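Local coordinates for protein redox-sensing transcriptional repressor Rex (PDB 3WG9) that probably adjusts transcription to the cellular NADH/NAD(+) balance, acting as a homodimeric repressor with winged-helix and Rossmann-fold parts, at residues Gln97-Tyr102 with Ala173-Leu178; Ser108-Lys113 with Ile147-Leu152; Ile88-Gly93 with Met133-Val138. All coordinates share one frame; numbering follows the deposited sequence.

Interaction 1 of 3, residues Gln97-Tyr102 with Ala173-Leu178. With SO4 (sulfate ion), chain E.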
loop_
_atom_site.group_PDB
_atom_site.type_symbol
_atom_site.label_atom_id
_atom_site.label_comp_id
_atom_site.label_asym_id
_atom_site.label_seq_id
_atom_site.Cartn_x
_atom_site.Cartn_y
_atom_site.Cartn_z
ATOM N N GLN B 97 -11.021 -10.267 -6.829
ATOM C CA GLN B 97 -11.198 -11.416 -5.933
ATOM C C GLN B 97 -10.214 -11.371 -4.772
ATOM O O GLN B 97 -10.567 -11.732 -3.634
ATOM C CB GLN B 97 -11.048 -12.734 -6.735
ATOM C CG GLN B 97 -12.107 -12.801 -7.878
ATOM C CD GLN B 97 -12.028 -14.102 -8.671
ATOM O OE1 GLN B 97 -11.979 -15.159 -8.061
ATOM N NE2 GLN B 97 -11.891 -14.020 -9.998
ATOM N N ALA B 98 -8.987 -10.924 -5.025
ATOM C CA ALA B 98 -7.988 -10.924 -3.912
ATOM C C ALA B 98 -8.391 -9.875 -2.891
ATOM O O ALA B 98 -8.184 -10.031 -1.666
ATOM C CB ALA B 98 -6.587 -10.587 -4.440
ATOM N N ILE B 99 -8.863 -8.732 -3.409
ATOM C CA ILE B 99 -9.301 -7.682 -2.481
ATOM C C ILE B 99 -10.574 -8.109 -1.765
ATOM O O ILE B 99 -10.733 -7.871 -0.556
ATOM C CB ILE B 99 -9.442 -6.316 -3.163
ATOM C CG1 ILE B 99 -8.093 -5.897 -3.728
ATOM C CG2 ILE B 99 -9.969 -5.230 -2.125
ATOM C CD1 ILE B 99 -6.898 -6.028 -2.734
ATOM N N ALA B 100 -11.474 -8.799 -2.470
ATOM C CA ALA B 100 -12.631 -9.360 -1.818
ATOM C C ALA B 100 -12.197 -10.295 -0.676
ATOM O O ALA B 100 -12.712 -10.186 0.442
ATOM C CB ALA B 100 -13.533 -10.082 -2.832
ATOM N N ASN B 101 -11.219 -11.168 -0.927
ATOM C CA ASN B 101 -10.645 -12.046 0.123
ATOM C C ASN B 101 -9.996 -11.230 1.266
ATOM O O ASN B 101 -10.195 -11.523 2.439
ATOM C CB ASN B 101 -9.608 -13.055 -0.460
ATOM C CG ASN B 101 -10.176 -13.978 -1.578
ATOM O OD1 ASN B 101 -9.400 -14.555 -2.402
ATOM N ND2 ASN B 101 -11.501 -14.162 -1.591
ATOM N N TYR B 102 -9.245 -10.183 0.936
ATOM C CA TYR B 102 -8.566 -9.375 1.962
ATOM C C TYR B 102 -9.568 -8.645 2.899
ATOM O O TYR B 102 -9.403 -8.619 4.125
ATOM C CB TYR B 102 -7.618 -8.364 1.282
ATOM C CG TYR B 102 -6.833 -7.525 2.254
ATOM C CD1 TYR B 102 -5.611 -7.984 2.732
ATOM C CD2 TYR B 102 -7.307 -6.257 2.698
ATOM C CE1 TYR B 102 -4.877 -7.236 3.691
ATOM C CE2 TYR B 102 -6.565 -5.483 3.633
ATOM C CZ TYR B 102 -5.347 -6.000 4.125
ATOM O OH TYR B 102 -4.544 -5.329 5.032
ATOM N N ALA B 173 -16.644 7.541 -1.055
ATOM C CA ALA B 173 -15.199 7.329 -1.138
ATOM C C ALA B 173 -14.931 6.269 -2.186
ATOM O O ALA B 173 -15.764 5.338 -2.382
ATOM C CB ALA B 173 -14.740 6.743 0.195
ATOM N N ILE B 174 -13.730 6.370 -2.752
ATOM C CA ILE B 174 -13.223 5.427 -3.711
ATOM C C ILE B 174 -11.854 4.986 -3.273
ATOM O O ILE B 174 -10.964 5.820 -2.950
ATOM C CB ILE B 174 -13.129 6.093 -5.128
ATOM C CG1 ILE B 174 -14.580 6.263 -5.649
ATOM C CG2 ILE B 174 -12.317 5.181 -6.082
ATOM C CD1 ILE B 174 -14.659 7.026 -6.989
ATOM N N TRP B 175 -11.687 3.663 -3.231
ATOM C CA TRP B 175 -10.361 3.081 -2.937
ATOM C C TRP B 175 -9.826 2.542 -4.264
ATOM O O TRP B 175 -10.366 1.594 -4.846
ATOM C CB TRP B 175 -10.514 1.986 -1.860
ATOM C CG TRP B 175 -9.236 1.567 -1.199
ATOM C CD1 TRP B 175 -8.125 2.354 -0.982
ATOM C CD2 TRP B 175 -8.944 0.298 -0.625
ATOM N NE1 TRP B 175 -7.161 1.650 -0.267
ATOM C CE2 TRP B 175 -7.630 0.374 -0.063
ATOM C CE3 TRP B 175 -9.666 -0.884 -0.490
ATOM C CZ2 TRP B 175 -7.006 -0.714 0.524
ATOM C CZ3 TRP B 175 -9.043 -1.982 0.127
ATOM C CH2 TRP B 175 -7.750 -1.862 0.686
ATOM N N ASN B 176 -8.810 3.204 -4.805
ATOM C CA ASN B 176 -8.458 3.016 -6.218
ATOM C C ASN B 176 -7.167 2.171 -6.331
ATOM O O ASN B 176 -6.132 2.657 -5.942
ATOM C CB ASN B 176 -8.194 4.386 -6.863
ATOM C CG ASN B 176 -7.654 4.271 -8.294
ATOM O OD1 ASN B 176 -7.976 3.322 -9.032
ATOM N ND2 ASN B 176 -6.761 5.201 -8.662
ATOM N N PHE B 177 -7.239 0.950 -6.848
ATOM C CA PHE B 177 -6.031 0.111 -7.053
ATOM C C PHE B 177 -5.310 0.296 -8.393
ATOM O O PHE B 177 -4.286 -0.351 -8.639
ATOM C CB PHE B 177 -6.373 -1.356 -6.919
ATOM C CG PHE B 177 -6.506 -1.775 -5.492
ATOM C CD1 PHE B 177 -5.394 -2.278 -4.814
ATOM C CD2 PHE B 177 -7.672 -1.485 -4.806
ATOM C CE1 PHE B 177 -5.474 -2.634 -3.471
ATOM C CE2 PHE B 177 -7.776 -1.842 -3.456
ATOM C CZ PHE B 177 -6.674 -2.382 -2.794
ATOM N N LEU B 178 -5.874 1.115 -9.267
ATOM C CA LEU B 178 -5.259 1.292 -10.568
ATOM C C LEU B 178 -4.145 2.289 -10.478
ATOM O O LEU B 178 -4.309 3.327 -9.836
ATOM C CB LEU B 178 -6.237 1.776 -11.621
ATOM C CG LEU B 178 -7.753 1.591 -11.654
ATOM C CD1 LEU B 178 -8.115 1.578 -13.146
ATOM C CD2 LEU B 178 -8.356 0.400 -10.907
HETATM S S SO4 E . -1.911 -5.491 7.038
HETATM O O1 SO4 E . -2.693 -6.299 6.089
HETATM O O2 SO4 E . -0.452 -5.753 6.959
HETATM O O3 SO4 E . -2.160 -4.091 6.694
HETATM O O4 SO4 E . -2.369 -5.695 8.422
#
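I99 reaches out from helix 94-102 to two aromatic side chains, F177 and W175, and its branches divide the work. CB stands back from the rings and directs both of its arms at them. The first arm, CG1, lies beside the backbone N (chi1 -61°), a setting that brings it over one face of the F177 ring. There it makes a CH-pi contact, 4.1 Å from CG1 to the centroid of the F177 ring and 20° off the ring normal. At the tip, CD1 of I99 slides toward the rim, 3.7 Å from F177 CZ. The other arm, CG2, meets the benzo end of the indole at 4.1 Å from W175 CZ3, approaching obliquely. The two rings also fit each other, since CE2 of F177 lies over a face of W175. A branched aliphatic residue suits this place because one CB serves both rings. Replacing I99 with an alanine would probably leave the F177 face without its CH-pi partner and open a gap between the helix and both rings. One helical turn on, Y102 points OH at a sulfate, probably from the crystallisation liquor, that S196 and H194 of the second subunit also bind; the Y102 OH to sulfate O1 distance, 2.3 Å, is doubtful. A98, Y102 and F177 line dinucleotide sites in structures with the dinucleotide bound. The contact thus lies between helix 94-102 and the C-terminal end of strand 173-176, where strand 149-152 sends I151 against F177, and W175 NE1 hydrogen-bonds to S198 OG of the second subunit.

Interaction 2 of 3, residues Ser108-Lys113 with Ile147-Leu152; sequences SGFNLK and IDIGIL
Between F110 and I149 the backbones keep 8.9 Å from CA to CA, and between K113 and I147 7.9 Å, because strand 85-90 runs between strands 110-117 and 149-152 and takes backbone hydrogen bonds from both. What passes across is therefore side chain alone. CD1 of I149 comes to the rim of the F110 ring, in its plane, and sits evenly against two ring atoms, 3.9 Å from F110 CD1 and 3.9 Å from F110 CE1. The ring is swung there with CG beside the backbone N (chi1 -59°), and it also meets the ring of Y85, the two planes about 25° apart. The strands belong to the parallel sheet of the Rossmann fold (order 3-2-1-4-5-6), in which strand 85-90 is the first in the chain, and the contact bridges over it. Large apolar residues suit this spot, since L199 and L206 of the second subunit pack on F110 and I149 respectively. At the other pair, I147 CD1 touches the base of the lysine chain, 3.8 Å from K113 CB and 3.8 Å from K113 CG. Beyond CG the chain bends (chi2 -58°) and leads its amino end away from I147, so that lysine gives methylenes to a buried isoleucine and takes its charge to the exposed side.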
loop_
_atom_site.group_PDB
_atom_site.type_symbol
_atom_site.label_atom_id
_atom_site.label_comp_id
_atom_site.label_asym_id
_atom_site.label_seq_id
_atom_site.Cartn_x
_atom_site.Cartn_y
_atom_site.Cartn_z
ATOM N N SER B 108 -14.505 -7.515 9.456
ATOM C CA SER B 108 -14.649 -6.658 10.594
ATOM C C SER B 108 -14.542 -5.273 9.944
ATOM O O SER B 108 -13.449 -4.776 9.675
ATOM C CB SER B 108 -13.581 -6.912 11.642
ATOM O OG SER B 108 -13.804 -8.197 12.192
ATOM N N GLY B 109 -15.705 -4.728 9.593
ATOM C CA GLY B 109 -15.877 -3.286 9.470
ATOM C C GLY B 109 -16.279 -2.953 8.064
ATOM O O GLY B 109 -17.125 -2.097 7.830
ATOM N N PHE B 110 -15.736 -3.707 7.127
ATOM C CA PHE B 110 -15.952 -3.365 5.752
ATOM C C PHE B 110 -16.829 -4.409 5.077
ATOM O O PHE B 110 -16.383 -5.481 4.639
ATOM C CB PHE B 110 -14.616 -3.116 5.055
ATOM C CG PHE B 110 -13.816 -2.001 5.698
ATOM C CD1 PHE B 110 -13.913 -0.702 5.220
ATOM C CD2 PHE B 110 -13.020 -2.248 6.799
ATOM C CE1 PHE B 110 -13.187 0.332 5.790
ATOM C CE2 PHE B 110 -12.268 -1.219 7.372
ATOM C CZ PHE B 110 -12.354 0.057 6.882
ATOM N N ASN B 111 -18.102 -4.076 4.995
ATOM C CA ASN B 111 -19.055 -5.085 4.603
ATOM C C ASN B 111 -19.293 -5.111 3.106
ATOM O O ASN B 111 -19.982 -4.241 2.581
ATOM C CB ASN B 111 -20.345 -4.873 5.395
ATOM C CG ASN B 111 -20.168 -5.187 6.891
ATOM O OD1 ASN B 111 -20.774 -4.548 7.747
ATOM N ND2 ASN B 111 -19.309 -6.151 7.201
ATOM N N LEU B 112 -18.722 -6.092 2.419
ATOM C CA LEU B 112 -18.829 -6.145 0.971
ATOM C C LEU B 112 -20.252 -6.519 0.516
ATOM O O LEU B 112 -20.680 -7.625 0.812
ATOM C CB LEU B 112 -17.852 -7.184 0.392
ATOM C CG LEU B 112 -17.843 -7.285 -1.143
ATOM C CD1 LEU B 112 -17.302 -6.000 -1.806
ATOM C CD2 LEU B 112 -16.951 -8.453 -1.592
ATOM N N LYS B 113 -20.923 -5.651 -0.254
ATOM C CA LYS B 113 -22.329 -5.852 -0.671
ATOM C C LYS B 113 -22.515 -6.354 -2.081
ATOM O O LYS B 113 -23.594 -6.808 -2.428
ATOM C CB LYS B 113 -23.130 -4.560 -0.515
ATOM C CG LYS B 113 -23.150 -4.047 0.862
ATOM C CD LYS B 113 -23.731 -5.077 1.810
ATOM C CE LYS B 113 -23.425 -4.655 3.215
ATOM N NZ LYS B 113 -24.284 -5.315 4.236
ATOM N N ILE B 147 -24.320 2.347 -0.250
ATOM C CA ILE B 147 -22.872 2.047 -0.375
ATOM C C ILE B 147 -22.017 3.271 -0.066
ATOM O O ILE B 147 -22.201 4.333 -0.664
ATOM C CB ILE B 147 -22.548 1.530 -1.775
ATOM C CG1 ILE B 147 -23.448 0.342 -2.105
ATOM C CG2 ILE B 147 -21.024 1.157 -1.888
ATOM C CD1 ILE B 147 -23.300 -0.833 -1.131
ATOM N N ASP B 148 -21.025 3.068 0.789
ATOM C CA ASP B 148 -20.116 4.102 1.192
ATOM C C ASP B 148 -18.867 4.106 0.319
ATOM O O ASP B 148 -18.421 5.179 -0.026
ATOM C CB ASP B 148 -19.718 3.880 2.649
ATOM C CG ASP B 148 -20.937 3.967 3.602
ATOM O OD1 ASP B 148 -21.653 4.981 3.507
ATOM O OD2 ASP B 148 -21.252 2.962 4.288
ATOM N N ILE B 149 -18.257 2.939 0.069
ATOM C CA ILE B 149 -16.894 2.886 -0.510
ATOM C C ILE B 149 -16.948 2.069 -1.807
ATOM O O ILE B 149 -17.542 0.993 -1.803
ATOM C CB ILE B 149 -15.880 2.245 0.447
ATOM C CG1 ILE B 149 -15.793 3.012 1.789
ATOM C CG2 ILE B 149 -14.487 2.127 -0.259
ATOM C CD1 ILE B 149 -14.989 2.218 2.899
ATOM N N GLY B 150 -16.517 2.643 -2.931
ATOM C CA GLY B 150 -16.394 1.850 -4.190
ATOM C C GLY B 150 -14.895 1.519 -4.336
ATOM O O GLY B 150 -14.011 2.388 -4.260
ATOM N N ILE B 151 -14.575 0.245 -4.465
ATOM C CA ILE B 151 -13.167 -0.153 -4.627
ATOM C C ILE B 151 -12.934 -0.488 -6.084
ATOM O O ILE B 151 -13.704 -1.309 -6.644
ATOM C CB ILE B 151 -12.921 -1.398 -3.786
ATOM C CG1 ILE B 151 -13.323 -1.096 -2.336
ATOM C CG2 ILE B 151 -11.427 -1.934 -3.979
ATOM C CD1 ILE B 151 -13.294 -2.310 -1.373
ATOM N N LEU B 152 -11.937 0.144 -6.721
ATOM C CA LEU B 152 -11.754 0.029 -8.153
ATOM C C LEU B 152 -10.645 -0.958 -8.447
ATOM O O LEU B 152 -9.486 -0.724 -8.032
ATOM C CB LEU B 152 -11.433 1.375 -8.850
ATOM C CG LEU B 152 -12.408 2.552 -8.799
ATOM C CD1 LEU B 152 -11.767 3.732 -9.582
ATOM C CD2 LEU B 152 -13.774 2.197 -9.406
#

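Interaction 3 of 3, residues Ile88-Gly93 with Met133-Val138; sequences IIIGAG and MDVETV
V138 and the isoleucines I88 and I90 make the tight part of this contact. A single methyl, CG2 of V138, is touched by both: I88 CD1 presses on it at 3.5 Å, and I90 CD1 meets V138 CG2 at 4.0 Å, the I90 and V138 side chains crossing at about a right angle. I88 pays for its reach, because CG1 sits in the crowded position between backbone N and carbonyl carbon (chi1 58°), which sends CD1 at V138. I90 has a second use: its branch methyl CG2 lies 4.0 Å from V135 CG2, toward the more open edge of the contact. A beta-branched isoleucine suits I90's place, where its two arms meet V135 and V138 separately; the valines each turn one methyl to the strand. The setting is the Rossmann fold, in which strand 85-90 runs into the glycine-rich turn holding G91 and G93, part of a GxGxxG pattern predicted to bind NAD(+), while residues 135-137 form a short 3-10 turn leading from strand 132-134 into helix 138-144. G91 takes backbone angles at which a side chain would strike the preceding carbonyl O. Away from the isoleucines, chemistry turns polar. D134 ends its strand with an Asx turn, OD1 accepting from E136 N at 2.8 Å in a nearly straight bond (173°), though the donor stands above the carboxylate plane. The carbonyl O of D134 is gripped twice by T137, from OG1 at 2.7 Å and from its backbone N at 2.8 Å. E136 and T137 face solvent; E136, salt-bridged to R165, is a zinc ligand in a structure of this protein, though no zinc is bound to it here.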
loop_
_atom_site.group_PDB
_atom_site.type_symbol
_atom_site.label_atom_id
_atom_site.label_comp_id
_atom_site.label_asym_id
_atom_site.label_seq_id
_atom_site.Cartn_x
_atom_site.Cartn_y
_atom_site.Cartn_z
ATOM N N ILE B 88 -18.514 -1.941 -2.257
ATOM C CA ILE B 88 -18.638 -2.749 -3.434
ATOM C C ILE B 88 -17.287 -2.778 -4.085
ATOM O O ILE B 88 -16.484 -1.875 -3.893
ATOM C CB ILE B 88 -19.655 -2.171 -4.444
ATOM C CG1 ILE B 88 -19.298 -0.740 -4.884
ATOM C CG2 ILE B 88 -21.057 -2.167 -3.833
ATOM C CD1 ILE B 88 -20.332 -0.094 -5.845
ATOM N N ILE B 89 -17.044 -3.813 -4.876
ATOM C CA ILE B 89 -15.815 -3.879 -5.680
ATOM C C ILE B 89 -16.230 -3.852 -7.111
ATOM O O ILE B 89 -17.160 -4.606 -7.508
ATOM C CB ILE B 89 -15.117 -5.237 -5.355
ATOM C CG1 ILE B 89 -14.562 -5.132 -3.938
ATOM C CG2 ILE B 89 -13.966 -5.550 -6.327
ATOM C CD1 ILE B 89 -13.882 -6.424 -3.417
ATOM N N ILE B 90 -15.531 -3.038 -7.904
ATOM C CA ILE B 90 -15.716 -2.995 -9.335
ATOM C C ILE B 90 -14.509 -3.737 -9.970
ATOM O O ILE B 90 -13.326 -3.353 -9.766
ATOM C CB ILE B 90 -15.741 -1.579 -9.911
ATOM C CG1 ILE B 90 -16.626 -0.601 -9.105
ATOM C CG2 ILE B 90 -16.129 -1.645 -11.436
ATOM C CD1 ILE B 90 -18.033 -1.133 -8.921
ATOM N N GLY B 91 -14.815 -4.819 -10.673
ATOM C CA GLY B 91 -13.755 -5.682 -11.301
ATOM C C GLY B 91 -13.777 -7.054 -10.637
ATOM O O GLY B 91 -13.530 -7.155 -9.430
ATOM N N ALA B 92 -14.152 -8.099 -11.374
ATOM C CA ALA B 92 -14.195 -9.437 -10.808
ATOM C C ALA B 92 -13.058 -10.339 -11.291
ATOM O O ALA B 92 -13.129 -11.517 -11.047
ATOM C CB ALA B 92 -15.540 -10.148 -11.083
ATOM N N GLY B 93 -12.006 -9.765 -11.868
ATOM C CA GLY B 93 -10.723 -10.475 -12.111
ATOM C C GLY B 93 -9.934 -10.808 -10.863
ATOM O O GLY B 93 -10.418 -10.662 -9.731
ATOM N N MET B 133 -22.385 -8.826 -10.366
ATOM C CA MET B 133 -23.521 -8.244 -11.112
ATOM C C MET B 133 -22.995 -7.373 -12.244
ATOM O O MET B 133 -21.847 -6.949 -12.190
ATOM C CB MET B 133 -24.380 -7.398 -10.179
ATOM C CG MET B 133 -25.127 -8.203 -9.138
ATOM S SD MET B 133 -25.765 -7.136 -7.819
ATOM C CE MET B 133 -26.560 -8.342 -6.769
ATOM N N ASP B 134 -23.818 -7.102 -13.271
ATOM C CA ASP B 134 -23.474 -6.187 -14.370
ATOM C C ASP B 134 -23.241 -4.781 -13.809
ATOM O O ASP B 134 -24.087 -4.238 -13.113
ATOM C CB ASP B 134 -24.634 -6.139 -15.389
ATOM C CG ASP B 134 -24.362 -5.272 -16.620
ATOM O OD1 ASP B 134 -23.306 -4.619 -16.789
ATOM O OD2 ASP B 134 -25.270 -5.267 -17.487
ATOM N N VAL B 135 -22.053 -4.259 -14.087
ATOM C CA VAL B 135 -21.633 -2.912 -13.767
ATOM C C VAL B 135 -22.663 -1.894 -14.311
ATOM O O VAL B 135 -22.771 -0.810 -13.791
ATOM C CB VAL B 135 -20.197 -2.651 -14.284
ATOM C CG1 VAL B 135 -20.195 -2.317 -15.775
ATOM C CG2 VAL B 135 -19.516 -1.462 -13.483
ATOM N N GLU B 136 -23.434 -2.215 -15.357
ATOM C CA GLU B 136 -24.480 -1.238 -15.782
ATOM C C GLU B 136 -25.556 -1.042 -14.686
ATOM O O GLU B 136 -26.326 -0.089 -14.744
ATOM C CB GLU B 136 -25.149 -1.626 -17.126
ATOM C CG GLU B 136 -24.295 -1.259 -18.384
ATOM C CD GLU B 136 -23.829 0.208 -18.448
ATOM O OE1 GLU B 136 -22.600 0.399 -18.475
ATOM O OE2 GLU B 136 -24.645 1.158 -18.445
ATOM N N THR B 137 -25.655 -1.935 -13.694
ATOM C CA THR B 137 -26.646 -1.726 -12.618
ATOM C C THR B 137 -26.062 -1.035 -11.377
ATOM O O THR B 137 -26.731 -0.920 -10.351
ATOM C CB THR B 137 -27.256 -3.025 -12.126
ATOM O OG1 THR B 137 -26.222 -3.865 -11.581
ATOM C CG2 THR B 137 -27.918 -3.741 -13.317
ATOM N N VAL B 138 -24.796 -0.635 -11.445
ATOM C CA VAL B 138 -24.148 -0.260 -10.183
ATOM C C VAL B 138 -24.736 1.041 -9.586
ATOM O O VAL B 138 -24.781 1.213 -8.375
ATOM C CB VAL B 138 -22.590 -0.204 -10.351
ATOM C CG1 VAL B 138 -22.199 1.042 -11.232
ATOM C CG2 VAL B 138 -21.911 -0.171 -8.980
#

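Interactions 1, 2 and 3 all rest on one parallel sheet and are buried at heart, but differ at their edges. Interactions 1 and 2 have centres about 9 and 11 Å from the chain centre, interaction 3 about 20 Å. Interaction 1 joins a helix to a strand end through aromatic rings, close to the dinucleotide site and the dimer interface. Interaction 2 ties two strands across a third and also touches the second subunit, with a lysine at its edge. Interaction 3 is aliphatic inside and polar outside, and no other chain of the assembly reaches it. Strand 149-152 is probably hydrogen-bonded to both neighbours, G150 O to W175 N and I151 O to I90 N.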